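Local coordinates for uncharacterized protein (PDB 1ZSO), which is of unknown function but probably binds zinc, at residues B[31-41]-B[111-122]. Sequence-based numbering, arbitrary orientation.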
# COMPACT_ATOMS: atom_id res chain seq x y z
N GLU B 31 8.71 -12.14 4.26
CA GLU B 31 8.78 -10.88 5.00
C GLU B 31 9.54 -9.79 4.21
O GLU B 31 9.45 -8.62 4.54
CB GLU B 31 9.47 -11.10 6.38
CG GLU B 31 8.89 -12.22 7.26
CD GLU B 31 9.75 -12.53 8.54
OE1 GLU B 31 10.33 -11.57 9.13
OE2 GLU B 31 9.84 -13.72 8.96
N TYR B 32 10.28 -10.16 3.17
CA TYR B 32 11.12 -9.21 2.52
C TYR B 32 10.32 -7.95 2.12
O TYR B 32 9.21 -8.02 1.54
CB TYR B 32 11.87 -9.82 1.31
CG TYR B 32 12.83 -8.82 0.71
CD1 TYR B 32 14.05 -8.60 1.28
CD2 TYR B 32 12.45 -8.02 -0.36
CE1 TYR B 32 14.91 -7.63 0.76
CE2 TYR B 32 13.28 -7.06 -0.86
CZ TYR B 32 14.53 -6.88 -0.31
OH TYR B 32 15.37 -5.90 -0.81
N LEU B 33 10.91 -6.81 2.44
CA LEU B 33 10.29 -5.52 2.14
C LEU B 33 10.74 -4.97 0.80
O LEU B 33 11.86 -4.45 0.70
CB LEU B 33 10.60 -4.49 3.22
CG LEU B 33 9.70 -3.28 3.03
CD1 LEU B 33 8.27 -3.75 3.16
CD2 LEU B 33 9.99 -2.19 4.04
N TRP B 34 9.88 -5.06 -0.22
CA TRP B 34 10.22 -4.47 -1.55
C TRP B 34 9.98 -2.97 -1.51
O TRP B 34 8.95 -2.50 -0.96
CB TRP B 34 9.41 -5.09 -2.69
CG TRP B 34 9.67 -6.51 -2.82
CD1 TRP B 34 8.95 -7.52 -2.31
CD2 TRP B 34 10.81 -7.10 -3.46
NE1 TRP B 34 9.52 -8.72 -2.63
CE2 TRP B 34 10.67 -8.49 -3.33
CE3 TRP B 34 11.89 -6.60 -4.17
CZ2 TRP B 34 11.60 -9.38 -3.84
CZ3 TRP B 34 12.82 -7.47 -4.66
CH2 TRP B 34 12.66 -8.85 -4.51
N ILE B 35 10.97 -2.23 -2.03
CA ILE B 35 11.02 -0.76 -2.00
C ILE B 35 11.39 -0.25 -3.40
O ILE B 35 12.34 -0.73 -4.06
CB ILE B 35 11.99 -0.27 -0.94
CG1 ILE B 35 11.63 -0.91 0.41
CG2 ILE B 35 11.94 1.26 -0.79
CD1 ILE B 35 12.67 -0.78 1.44
N PHE B 36 10.61 0.66 -3.91
CA PHE B 36 10.85 1.15 -5.28
C PHE B 36 10.51 2.59 -5.33
O PHE B 36 9.66 3.08 -4.56
CB PHE B 36 9.95 0.41 -6.28
CG PHE B 36 10.36 -1.02 -6.53
CD1 PHE B 36 11.41 -1.30 -7.35
CD2 PHE B 36 9.67 -2.06 -5.93
CE1 PHE B 36 11.81 -2.63 -7.58
CE2 PHE B 36 10.05 -3.37 -6.15
CZ PHE B 36 11.12 -3.66 -6.98
N ASN B 37 11.17 3.28 -6.25
CA ASN B 37 10.60 4.45 -6.83
C ASN B 37 9.89 4.06 -8.13
O ASN B 37 10.43 3.38 -9.00
CB ASN B 37 11.64 5.49 -7.16
CG ASN B 37 12.36 6.05 -5.95
OD1 ASN B 37 11.91 6.02 -4.81
ND2 ASN B 37 13.52 6.62 -6.24
N ILE B 38 8.65 4.54 -8.25
CA ILE B 38 7.83 4.28 -9.43
C ILE B 38 7.36 5.53 -10.17
O ILE B 38 7.47 6.67 -9.68
CB ILE B 38 6.60 3.46 -9.04
CG1 ILE B 38 5.70 4.31 -8.12
CG2 ILE B 38 7.08 2.12 -8.37
CD1 ILE B 38 4.25 3.81 -7.99
N ARG B 39 6.84 5.29 -11.36
CA ARG B 39 6.24 6.32 -12.20
C ARG B 39 4.97 5.80 -12.87
O ARG B 39 4.81 4.60 -13.17
CB ARG B 39 7.24 6.78 -13.26
CG ARG B 39 6.84 8.07 -14.00
CD ARG B 39 7.56 8.07 -15.31
NE ARG B 39 7.05 9.05 -16.26
CZ ARG B 39 7.62 10.23 -16.49
NH1 ARG B 39 8.71 10.58 -15.80
NH2 ARG B 39 7.09 11.06 -17.40
N ASP B 40 4.05 6.72 -13.08
CA ASP B 40 2.86 6.44 -13.85
C ASP B 40 3.28 6.15 -15.31
O ASP B 40 4.03 6.91 -15.92
CB ASP B 40 1.94 7.64 -13.73
CG ASP B 40 0.61 7.46 -14.38
OD1 ASP B 40 0.39 6.41 -15.06
OD2 ASP B 40 -0.20 8.42 -14.26
N SER B 41 2.84 5.03 -15.84
CA SER B 41 3.18 4.65 -17.20
C SER B 41 2.44 5.50 -18.21
O SER B 41 2.82 5.53 -19.41
CB SER B 41 2.86 3.17 -17.43
OG SER B 41 1.49 2.91 -17.25
N GLY B 111 0.12 -0.25 -15.43
CA GLY B 111 -0.05 1.15 -15.18
C GLY B 111 1.09 1.76 -14.37
O GLY B 111 1.04 2.93 -13.98
N ILE B 112 2.14 0.99 -14.17
CA ILE B 112 3.22 1.43 -13.28
C ILE B 112 4.56 1.00 -13.91
O ILE B 112 4.64 -0.11 -14.42
CB ILE B 112 3.13 0.78 -11.90
CG1 ILE B 112 2.05 1.43 -11.05
CG2 ILE B 112 4.46 0.88 -11.14
CD1 ILE B 112 1.66 0.57 -9.87
N GLU B 113 5.55 1.88 -13.87
CA GLU B 113 6.98 1.57 -14.16
C GLU B 113 7.87 1.59 -12.92
O GLU B 113 7.92 2.59 -12.22
CB GLU B 113 7.64 2.64 -15.02
CG GLU B 113 7.73 2.37 -16.44
CD GLU B 113 6.70 3.16 -17.14
OE1 GLU B 113 5.52 2.90 -16.82
OE2 GLU B 113 7.06 4.04 -17.96
N LEU B 114 8.60 0.51 -12.70
CA LEU B 114 9.60 0.39 -11.66
C LEU B 114 10.80 1.17 -12.12
O LEU B 114 11.38 0.80 -13.11
CB LEU B 114 10.01 -1.07 -11.46
CG LEU B 114 8.85 -2.01 -11.10
CD1 LEU B 114 9.33 -3.34 -10.52
CD2 LEU B 114 7.95 -1.31 -10.11
N ILE B 115 11.17 2.25 -11.42
CA ILE B 115 12.29 3.11 -11.83
C ILE B 115 13.59 2.70 -11.08
O ILE B 115 14.61 2.31 -11.69
CB ILE B 115 11.95 4.62 -11.60
CG1 ILE B 115 10.71 5.03 -12.39
CG2 ILE B 115 13.07 5.51 -12.02
CD1 ILE B 115 10.86 4.94 -13.91
N ASP B 116 13.52 2.77 -9.75
CA ASP B 116 14.65 2.57 -8.88
C ASP B 116 14.25 1.53 -7.85
O ASP B 116 13.18 1.61 -7.31
CB ASP B 116 14.98 3.85 -8.11
CG ASP B 116 15.40 4.99 -9.01
OD1 ASP B 116 16.27 4.77 -9.88
OD2 ASP B 116 14.88 6.13 -8.82
N PHE B 117 15.15 0.59 -7.60
CA PHE B 117 15.02 -0.43 -6.57
C PHE B 117 15.95 -0.08 -5.41
O PHE B 117 17.05 0.45 -5.60
CB PHE B 117 15.46 -1.75 -7.19
CG PHE B 117 15.60 -2.85 -6.22
CD1 PHE B 117 14.51 -3.26 -5.47
CD2 PHE B 117 16.82 -3.48 -6.04
CE1 PHE B 117 14.65 -4.28 -4.54
CE2 PHE B 117 16.94 -4.50 -5.12
CZ PHE B 117 15.87 -4.91 -4.37
N PHE B 118 15.48 -0.35 -4.20
CA PHE B 118 16.24 -0.13 -3.01
C PHE B 118 16.30 -1.39 -2.18
O PHE B 118 15.36 -1.74 -1.55
CB PHE B 118 15.62 0.97 -2.17
CG PHE B 118 15.59 2.27 -2.89
CD1 PHE B 118 14.57 2.54 -3.78
CD2 PHE B 118 16.61 3.19 -2.72
CE1 PHE B 118 14.55 3.74 -4.49
CE2 PHE B 118 16.59 4.39 -3.41
CZ PHE B 118 15.55 4.65 -4.32
N PRO B 119 17.46 -2.06 -2.16
CA PRO B 119 17.60 -3.21 -1.28
C PRO B 119 17.37 -2.80 0.15
O PRO B 119 17.74 -1.68 0.55
CB PRO B 119 19.06 -3.66 -1.49
CG PRO B 119 19.72 -2.59 -2.21
CD PRO B 119 18.68 -1.76 -2.92
N SER B 120 16.72 -3.68 0.90
CA SER B 120 16.33 -3.35 2.25
C SER B 120 17.28 -4.08 3.17
O SER B 120 18.38 -4.43 2.78
CB SER B 120 14.85 -3.70 2.48
OG SER B 120 14.62 -5.10 2.36
N ASN B 121 16.88 -4.28 4.42
CA ASN B 121 17.74 -5.01 5.35
C ASN B 121 17.05 -6.21 5.95
O ASN B 121 17.20 -6.48 7.13
CB ASN B 121 18.30 -4.07 6.42
CG ASN B 121 17.46 -2.83 6.60
OD1 ASN B 121 17.84 -1.74 6.13
ND2 ASN B 121 16.31 -2.99 7.26
N ASN B 122 16.27 -6.91 5.15
CA ASN B 122 15.76 -8.20 5.59
C ASN B 122 16.30 -9.32 4.70
O ASN B 122 15.60 -10.29 4.43
CB ASN B 122 14.19 -8.35 5.66
CG ASN B 122 13.40 -7.04 5.54
OD1 ASN B 122 13.40 -6.36 4.51
ND2 ASN B 122 12.61 -6.78 6.56
O HOH W 1 13.59 -3.66 -1.47
O HOH W 2 -1.37 4.25 -15.14
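Arg39 and Glu113 pair through two backbone hydrogen bonds, and Asn37 continues the same antiparallel pairing with Asp116. At Asn37 the register slips by one residue. Asn37 O accepts from both Ile115 N, at 2.8 Å, and Asp116 N, at 3.2 Å, while Asn37 N donates to Asp116 O. Past the strand of 112-117, Phe118 N still reaches Ile35 O.

Side-chain acceptors join residues 32-33 to residues 120-122. Ser120 N donates to Tyr32 OH at 3.1 Å. Asn122 OD1 is gripped twice, by Leu33 N and by Ser120 OG, the latter at 2.8 Å. A bound water links Tyr32 OH, Leu33 O and Phe118 O and accepts a weak bond from Ile35 N. On the strands, Asn37 ND2 gives a bond to the anti side of Asp116 OD2, with the amide and carboxylate planes 77° apart. Asn37 OD1 is held by Asn49 N of the strand 46-52, so both ends of the amide are fixed. The Phe118 ring turns its edge to this amide.

The face that carries Phe36, Ile38, Leu114 and Phe117 is apolar at these positions. Leu114 CD1 lies over one face of the Phe36 ring, 4.1 Å from its centroid, and Leu114 CD2 meets Ile38 CG2. Phe117 has CG anti to its own N (chi1 170°), which turns its ring against both Phe36 and Trp34; the three form an aromatic cluster. Phe117 meets Phe36 obliquely and Trp34 rim to rim, and Phe117 CE1 is 3.6 Å from Trp34 CE3. Phe107 of the strand 102-110 adds edge-to-face contacts with Trp34 and Phe36, and Tyr161 with Phe117.

The arrangement is an antiparallel strand pair with a classic beta bulge, formed by Ile115 and Asp116 opposite Asn37. It is part of a three-stranded sheet whose aromatic face packs on the larger six-stranded sheet.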